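Local coordinates for uncharacterized protein (Parabacteroides distasonis, PDB 4KW2) that is of unknown function but has a xylose isomerase-like TIM barrel, so it is possibly an isomerase, at residues Ile26-Phe31 / Phe55-Gly60; Leu34-Thr39 / Ala79-Glu84. All blocks are in the same frame, centred on the assembly; numbering follows the deposited sequence.

Interaction 1 of 2, residues Ile26-Phe31 / Phe55-Gly60; sequences IQTWTF and FFQELG
Thr28 meets Gln57 across a single bridging water just past the end of strand 23-27. Its OG1 gives its proton to the water at 2.7 Å, and the water in turn donates to Gln57 OE1, also at 2.7 Å. The direct approach is looser, with Thr28 CB 4.0 Å from Gln57 OE1. The same hydroxyl oxygen is hydrogen-bonded to Phe54 N, which ties it to the chain leaving strand 50-53. After Thr28 the chain makes a short 3-10 turn. There Gln27 O accepts from both Thr30 N and Thr30 OG1, the hydroxyl lying 2.8 Å away in the carbonyl plane. Phe31 O is 3.1 Å from Gln57 NE2, but the angle is too poor for a hydrogen bond. That amide nitrogen is instead hydrogen-bonded to Leu34 O and Thr39 OG1. Gln57 CG points opposite the backbone N (chi1 -167°), and the extended chain carries the amide across to Thr28 and Phe31. Both ends of this buried amide are engaged, which should fix its rotation. The contact joins loops at the C-terminal ends of the first two barrel strands, the side where TIM-barrel enzymes generally carry the active site.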
loop_
_atom_site.group_PDB
_atom_site.type_symbol
_atom_site.label_atom_id
_atom_site.label_comp_id
_atom_site.label_asym_id
_atom_site.label_seq_id
_atom_site.Cartn_x
_atom_site.Cartn_y
_atom_site.Cartn_z
ATOM N N ILE A 26 -1.051 13.485 -16.689
ATOM C CA ILE A 26 -1.581 12.996 -15.427
ATOM C C ILE A 26 -2.425 11.739 -15.619
ATOM O O ILE A 26 -3.130 11.603 -16.617
ATOM C CB ILE A 26 -2.416 14.081 -14.723
ATOM C CG1 ILE A 26 -2.659 13.693 -13.265
ATOM C CG2 ILE A 26 -3.740 14.331 -15.443
ATOM C CD1 ILE A 26 -3.327 14.780 -12.463
ATOM N N GLN A 27 -2.338 10.820 -14.660
ATOM C CA GLN A 27 -3.325 9.747 -14.539
ATOM C C GLN A 27 -4.520 10.312 -13.798
ATOM O O GLN A 27 -4.391 10.754 -12.652
ATOM C CB GLN A 27 -2.762 8.562 -13.767
ATOM C CG GLN A 27 -1.566 7.907 -14.431
ATOM C CD GLN A 27 -1.061 6.710 -13.653
ATOM O OE1 GLN A 27 -1.853 5.911 -13.143
ATOM N NE2 GLN A 27 0.265 6.588 -13.539
ATOM N N THR A 28 -5.685 10.301 -14.437
ATOM C CA THR A 28 -6.882 10.880 -13.821
ATOM C C THR A 28 -7.284 10.118 -12.549
ATOM O O THR A 28 -7.984 10.660 -11.699
ATOM C CB THR A 28 -8.062 10.954 -14.810
ATOM O OG1 THR A 28 -8.360 9.652 -15.319
ATOM C CG2 THR A 28 -7.725 11.876 -15.980
ATOM N N TRP A 29 -6.825 8.875 -12.407
ATOM C CA TRP A 29 -7.022 8.115 -11.163
ATOM C C TRP A 29 -6.604 8.911 -9.917
ATOM O O TRP A 29 -7.179 8.747 -8.843
ATOM C CB TRP A 29 -6.269 6.778 -11.211
ATOM C CG TRP A 29 -6.511 5.972 -9.996
ATOM C CD1 TRP A 29 -5.625 5.723 -8.997
ATOM C CD2 TRP A 29 -7.742 5.344 -9.612
ATOM N NE1 TRP A 29 -6.218 4.971 -8.016
ATOM C CE2 TRP A 29 -7.520 4.724 -8.366
ATOM C CE3 TRP A 29 -9.006 5.245 -10.202
ATOM C CZ2 TRP A 29 -8.518 4.003 -7.698
ATOM C CZ3 TRP A 29 -9.995 4.537 -9.545
ATOM C CH2 TRP A 29 -9.747 3.926 -8.298
ATOM N N THR A 30 -5.601 9.765 -10.077
ATOM C CA THR A 30 -5.167 10.691 -9.033
ATOM C C THR A 30 -6.338 11.375 -8.338
ATOM O O THR A 30 -6.335 11.547 -7.117
ATOM C CB THR A 30 -4.248 11.765 -9.646
ATOM O OG1 THR A 30 -3.088 11.127 -10.192
ATOM C CG2 THR A 30 -3.816 12.800 -8.614
ATOM N N PHE A 31 -7.339 11.761 -9.124
ATOM C CA PHE A 31 -8.494 12.501 -8.615
ATOM C C PHE A 31 -9.793 11.729 -8.840
ATOM O O PHE A 31 -10.812 12.318 -9.207
ATOM C CB PHE A 31 -8.575 13.863 -9.314
ATOM C CG PHE A 31 -7.388 14.751 -9.060
ATOM C CD1 PHE A 31 -7.226 15.371 -7.828
ATOM C CD2 PHE A 31 -6.451 14.983 -10.048
ATOM C CE1 PHE A 31 -6.141 16.194 -7.585
ATOM C CE2 PHE A 31 -5.368 15.808 -9.813
ATOM C CZ PHE A 31 -5.212 16.413 -8.580
ATOM N N PHE A 55 -11.680 4.596 -16.928
ATOM C CA PHE A 55 -13.118 4.530 -17.171
ATOM C C PHE A 55 -13.931 4.461 -15.879
ATOM O O PHE A 55 -13.430 4.066 -14.817
ATOM C CB PHE A 55 -13.449 3.302 -18.023
ATOM C CG PHE A 55 -13.230 3.484 -19.504
ATOM C CD1 PHE A 55 -12.481 4.536 -20.014
ATOM C CD2 PHE A 55 -13.759 2.558 -20.393
ATOM C CE1 PHE A 55 -12.292 4.677 -21.379
ATOM C CE2 PHE A 55 -13.573 2.692 -21.754
ATOM C CZ PHE A 55 -12.831 3.750 -22.248
ATOM N N PHE A 56 -15.197 4.847 -16.021
ATOM C CA PHE A 56 -16.230 4.835 -14.976
ATOM C C PHE A 56 -16.159 6.001 -13.997
ATOM O O PHE A 56 -16.904 6.034 -13.020
ATOM C CB PHE A 56 -16.313 3.474 -14.271
ATOM C CG PHE A 56 -16.546 2.331 -15.224
ATOM C CD1 PHE A 56 -17.761 2.205 -15.882
ATOM C CD2 PHE A 56 -15.544 1.401 -15.491
ATOM C CE1 PHE A 56 -17.980 1.169 -16.778
ATOM C CE2 PHE A 56 -15.762 0.360 -16.380
ATOM C CZ PHE A 56 -16.979 0.245 -17.026
ATOM N N GLN A 57 -15.309 6.983 -14.286
ATOM C CA GLN A 57 -15.351 8.247 -13.562
ATOM C C GLN A 57 -16.552 9.059 -14.041
ATOM O O GLN A 57 -16.774 9.194 -15.250
ATOM C CB GLN A 57 -14.073 9.057 -13.790
ATOM C CG GLN A 57 -13.925 10.222 -12.820
ATOM C CD GLN A 57 -12.611 10.965 -12.974
ATOM O OE1 GLN A 57 -12.036 11.019 -14.058
ATOM N NE2 GLN A 57 -12.129 11.540 -11.884
ATOM N N GLU A 58 -17.309 9.605 -13.094
ATOM C CA GLU A 58 -18.369 10.553 -13.406
ATOM C C GLU A 58 -17.772 11.705 -14.214
ATOM O O GLU A 58 -16.719 12.240 -13.869
ATOM C CB GLU A 58 -19.003 11.074 -12.113
ATOM C CG GLU A 58 -20.020 12.203 -12.276
ATOM C CD GLU A 58 -21.422 11.717 -12.609
ATOM O OE1 GLU A 58 -21.588 10.524 -12.963
ATOM O OE2 GLU A 58 -22.362 12.543 -12.521
ATOM N N LEU A 59 -18.438 12.079 -15.298
ATOM C CA LEU A 59 -17.914 13.126 -16.172
ATOM C C LEU A 59 -18.063 14.495 -15.518
ATOM O O LEU A 59 -17.091 15.228 -15.405
ATOM C CB LEU A 59 -18.605 13.101 -17.539
ATOM C CG LEU A 59 -18.372 11.883 -18.443
ATOM C CD1 LEU A 59 -19.063 12.095 -19.785
ATOM C CD2 LEU A 59 -16.889 11.621 -18.667
ATOM N N GLY A 60 -19.274 14.820 -15.064
ATOM C CA GLY A 60 -19.555 16.120 -14.455
ATOM C C GLY A 60 -20.032 17.136 -15.482
ATOM O O GLY A 60 -19.925 16.905 -16.684
HETATM O O HOH W 1 -10.950 9.433 -15.970
#

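Interaction 2 of 2, residues Leu34-Thr39 / Ala79-Glu84; sequences LTLMET and ALLRHE. With SO4 (sulfate ion), chain G.
Met37 and Glu84 mark the nearest backbone approach, with CA atoms 7.8 Å apart. One lies in the first turn of helix 36-46, the other near the end of helix 75-86. The two backbones meet only through side chains. The Met37 chain (selenomethionine) bends at chi2 (-61°) and again at chi3 (102°), which brings CE onto Leu81 CD1 at 3.9 Å. Its SE rests 3.7 Å from Glu84 CB; the two side chains cross at about a right angle. Glu84 lays CB and CG along the selenium, and its OE1, salt-bridged to Arg88, also lies beside it. The Leu81 methyl that takes CE also meets Leu36 CD2 at 4.0 Å. On the exposed side of helix 75-86, His83 ND1 donates to O4 of a sulfate, probably from the crystallisation liquor. At the start of helix 36-46, Thr35 and Glu38 form a capping box. Glu38 N donates to Thr35 OG1 at 3.1 Å, and Thr35 N returns a bond to Glu38 OE1, met from above the carboxylate plane. Thr35 O accepts from Thr39 N and Thr39 OG1, on opposite faces of its plane. This is mainly apolar packing between neighbouring helices in the outer layer of a TIM barrel.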
loop_
_atom_site.group_PDB
_atom_site.type_symbol
_atom_site.label_atom_id
_atom_site.label_comp_id
_atom_site.label_asym_id
_atom_site.label_seq_id
_atom_site.Cartn_x
_atom_site.Cartn_y
_atom_site.Cartn_z
ATOM N N LEU A 34 -13.136 12.840 -7.609
ATOM C CA LEU A 34 -13.754 13.983 -8.270
ATOM C C LEU A 34 -14.381 13.530 -9.594
ATOM O O LEU A 34 -14.204 12.387 -10.025
ATOM C CB LEU A 34 -12.700 15.053 -8.544
ATOM C CG LEU A 34 -11.895 15.567 -7.350
ATOM C CD1 LEU A 34 -10.936 16.654 -7.812
ATOM C CD2 LEU A 34 -12.813 16.103 -6.266
ATOM N N THR A 35 -15.111 14.431 -10.239
ATOM C CA THR A 35 -15.565 14.199 -11.604
ATOM C C THR A 35 -14.374 14.373 -12.552
ATOM O O THR A 35 -13.350 14.934 -12.165
ATOM C CB THR A 35 -16.668 15.186 -12.018
ATOM O OG1 THR A 35 -16.129 16.516 -12.078
ATOM C CG2 THR A 35 -17.858 15.134 -11.045
ATOM N N LEU A 36 -14.509 13.904 -13.790
ATOM C CA LEU A 36 -13.453 14.089 -14.783
ATOM C C LEU A 36 -13.233 15.568 -15.110
ATOM O O LEU A 36 -12.091 15.997 -15.263
ATOM C CB LEU A 36 -13.739 13.298 -16.057
ATOM C CG LEU A 36 -12.700 13.436 -17.181
ATOM C CD1 LEU A 36 -11.330 12.963 -16.735
ATOM C CD2 LEU A 36 -13.140 12.682 -18.423
HETATM N N MSE A 37 -14.308 16.349 -15.202
HETATM C CA MSE A 37 -14.176 17.793 -15.478
HETATM C C MSE A 37 -13.405 18.479 -14.367
HETATM O O MSE A 37 -12.521 19.293 -14.637
HETATM C CB MSE A 37 -15.522 18.499 -15.672
HETATM C CG MSE A 37 -16.336 17.942 -16.839
HETATM SE SE MSE A 37 -15.418 18.129 -18.570
HETATM C CE MSE A 37 -14.785 16.275 -18.754
ATOM N N GLU A 38 -13.722 18.157 -13.111
ATOM C CA GLU A 38 -12.947 18.668 -11.966
ATOM C C GLU A 38 -11.488 18.198 -12.000
ATOM O O GLU A 38 -10.576 18.939 -11.644
ATOM C CB GLU A 38 -13.588 18.241 -10.647
ATOM C CG GLU A 38 -14.914 18.925 -10.354
ATOM C CD GLU A 38 -15.707 18.271 -9.222
ATOM O OE1 GLU A 38 -15.371 17.142 -8.789
ATOM O OE2 GLU A 38 -16.690 18.897 -8.767
ATOM N N THR A 39 -11.282 16.956 -12.422
ATOM C CA THR A 39 -9.943 16.405 -12.575
ATOM C C THR A 39 -9.146 17.210 -13.605
ATOM O O THR A 39 -7.963 17.507 -13.392
ATOM C CB THR A 39 -10.009 14.917 -12.993
ATOM O OG1 THR A 39 -10.637 14.157 -11.956
ATOM C CG2 THR A 39 -8.625 14.347 -13.280
ATOM N N ALA A 79 -18.202 14.205 -28.815
ATOM C CA ALA A 79 -17.814 15.506 -29.354
ATOM C C ALA A 79 -17.675 16.530 -28.233
ATOM O O ALA A 79 -16.768 17.363 -28.248
ATOM C CB ALA A 79 -18.819 15.983 -30.397
ATOM N N LEU A 80 -18.571 16.460 -27.253
ATOM C CA LEU A 80 -18.497 17.350 -26.102
ATOM C C LEU A 80 -17.250 17.058 -25.262
ATOM O O LEU A 80 -16.584 17.981 -24.788
ATOM C CB LEU A 80 -19.758 17.227 -25.252
ATOM C CG LEU A 80 -19.915 18.208 -24.090
ATOM C CD1 LEU A 80 -19.719 19.652 -24.529
ATOM C CD2 LEU A 80 -21.284 18.023 -23.448
ATOM N N LEU A 81 -16.919 15.782 -25.100
ATOM C CA LEU A 81 -15.725 15.406 -24.344
ATOM C C LEU A 81 -14.463 15.948 -25.023
ATOM O O LEU A 81 -13.589 16.498 -24.359
ATOM C CB LEU A 81 -15.644 13.881 -24.176
ATOM C CG LEU A 81 -14.506 13.341 -23.300
ATOM C CD1 LEU A 81 -14.555 13.970 -21.920
ATOM C CD2 LEU A 81 -14.577 11.824 -23.207
ATOM N N ARG A 82 -14.382 15.810 -26.345
ATOM C CA ARG A 82 -13.259 16.370 -27.097
ATOM C C ARG A 82 -13.147 17.882 -26.889
ATOM O O ARG A 82 -12.056 18.401 -26.642
ATOM C CB ARG A 82 -13.378 16.048 -28.592
ATOM C CG ARG A 82 -13.109 14.587 -28.932
ATOM C CD ARG A 82 -12.828 14.389 -30.420
ATOM N NE ARG A 82 -13.925 14.881 -31.252
ATOM C CZ ARG A 82 -15.041 14.206 -31.546
ATOM N NH1 ARG A 82 -15.257 12.976 -31.083
ATOM N NH2 ARG A 82 -15.965 14.778 -32.308
ATOM N N HIS A 83 -14.277 18.574 -26.969
ATOM C CA HIS A 83 -14.316 20.023 -26.777
ATOM C C HIS A 83 -13.839 20.439 -25.383
ATOM O O HIS A 83 -13.098 21.413 -25.241
ATOM C CB HIS A 83 -15.738 20.533 -27.021
ATOM C CG HIS A 83 -15.934 21.974 -26.672
ATOM N ND1 HIS A 83 -15.452 23.002 -27.454
ATOM C CD2 HIS A 83 -16.560 22.560 -25.623
ATOM C CE1 HIS A 83 -15.769 24.158 -26.900
ATOM N NE2 HIS A 83 -16.444 23.919 -25.788
ATOM N N GLU A 84 -14.272 19.697 -24.364
ATOM C CA GLU A 84 -13.936 19.990 -22.972
ATOM C C GLU A 84 -12.437 19.829 -22.677
ATOM O O GLU A 84 -11.863 20.606 -21.917
ATOM C CB GLU A 84 -14.761 19.105 -22.027
ATOM C CG GLU A 84 -16.233 19.494 -21.920
ATOM C CD GLU A 84 -16.437 20.926 -21.462
ATOM O OE1 GLU A 84 -15.871 21.309 -20.415
ATOM O OE2 GLU A 84 -17.160 21.668 -22.155
HETATM S S SO4 G . -13.797 22.587 -30.527
HETATM O O1 SO4 G . -12.730 23.028 -31.456
HETATM O O2 SO4 G . -15.112 22.899 -31.133
HETATM O O3 SO4 G . -13.683 21.129 -30.280
HETATM O O4 SO4 G . -13.659 23.296 -29.235
#

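In the fold
Both interactions are buried, and both join the region of strand 23-27 and helix 36-46 to the region of strand 50-53 and helix 75-86. The centre of interaction 1 is about 13 Å from the centre of the chain, that of interaction 2 about 17 Å. Interaction 1 links the end of strand 23-27 and its 3-10 turn with the loop after strand 50-53, through water and a polar amide. Interaction 2 links helices 36-46 and 75-86 through mainly apolar side chains. The centres of interactions 1 and 2 are about 9 Å apart. Glu58 O is 2.8 Å from Leu36 N, a probable hydrogen bond. Gln57 OE1 packs 3.4 Å from Leu36 CD1. The 55-60 loop thus connects the contacts.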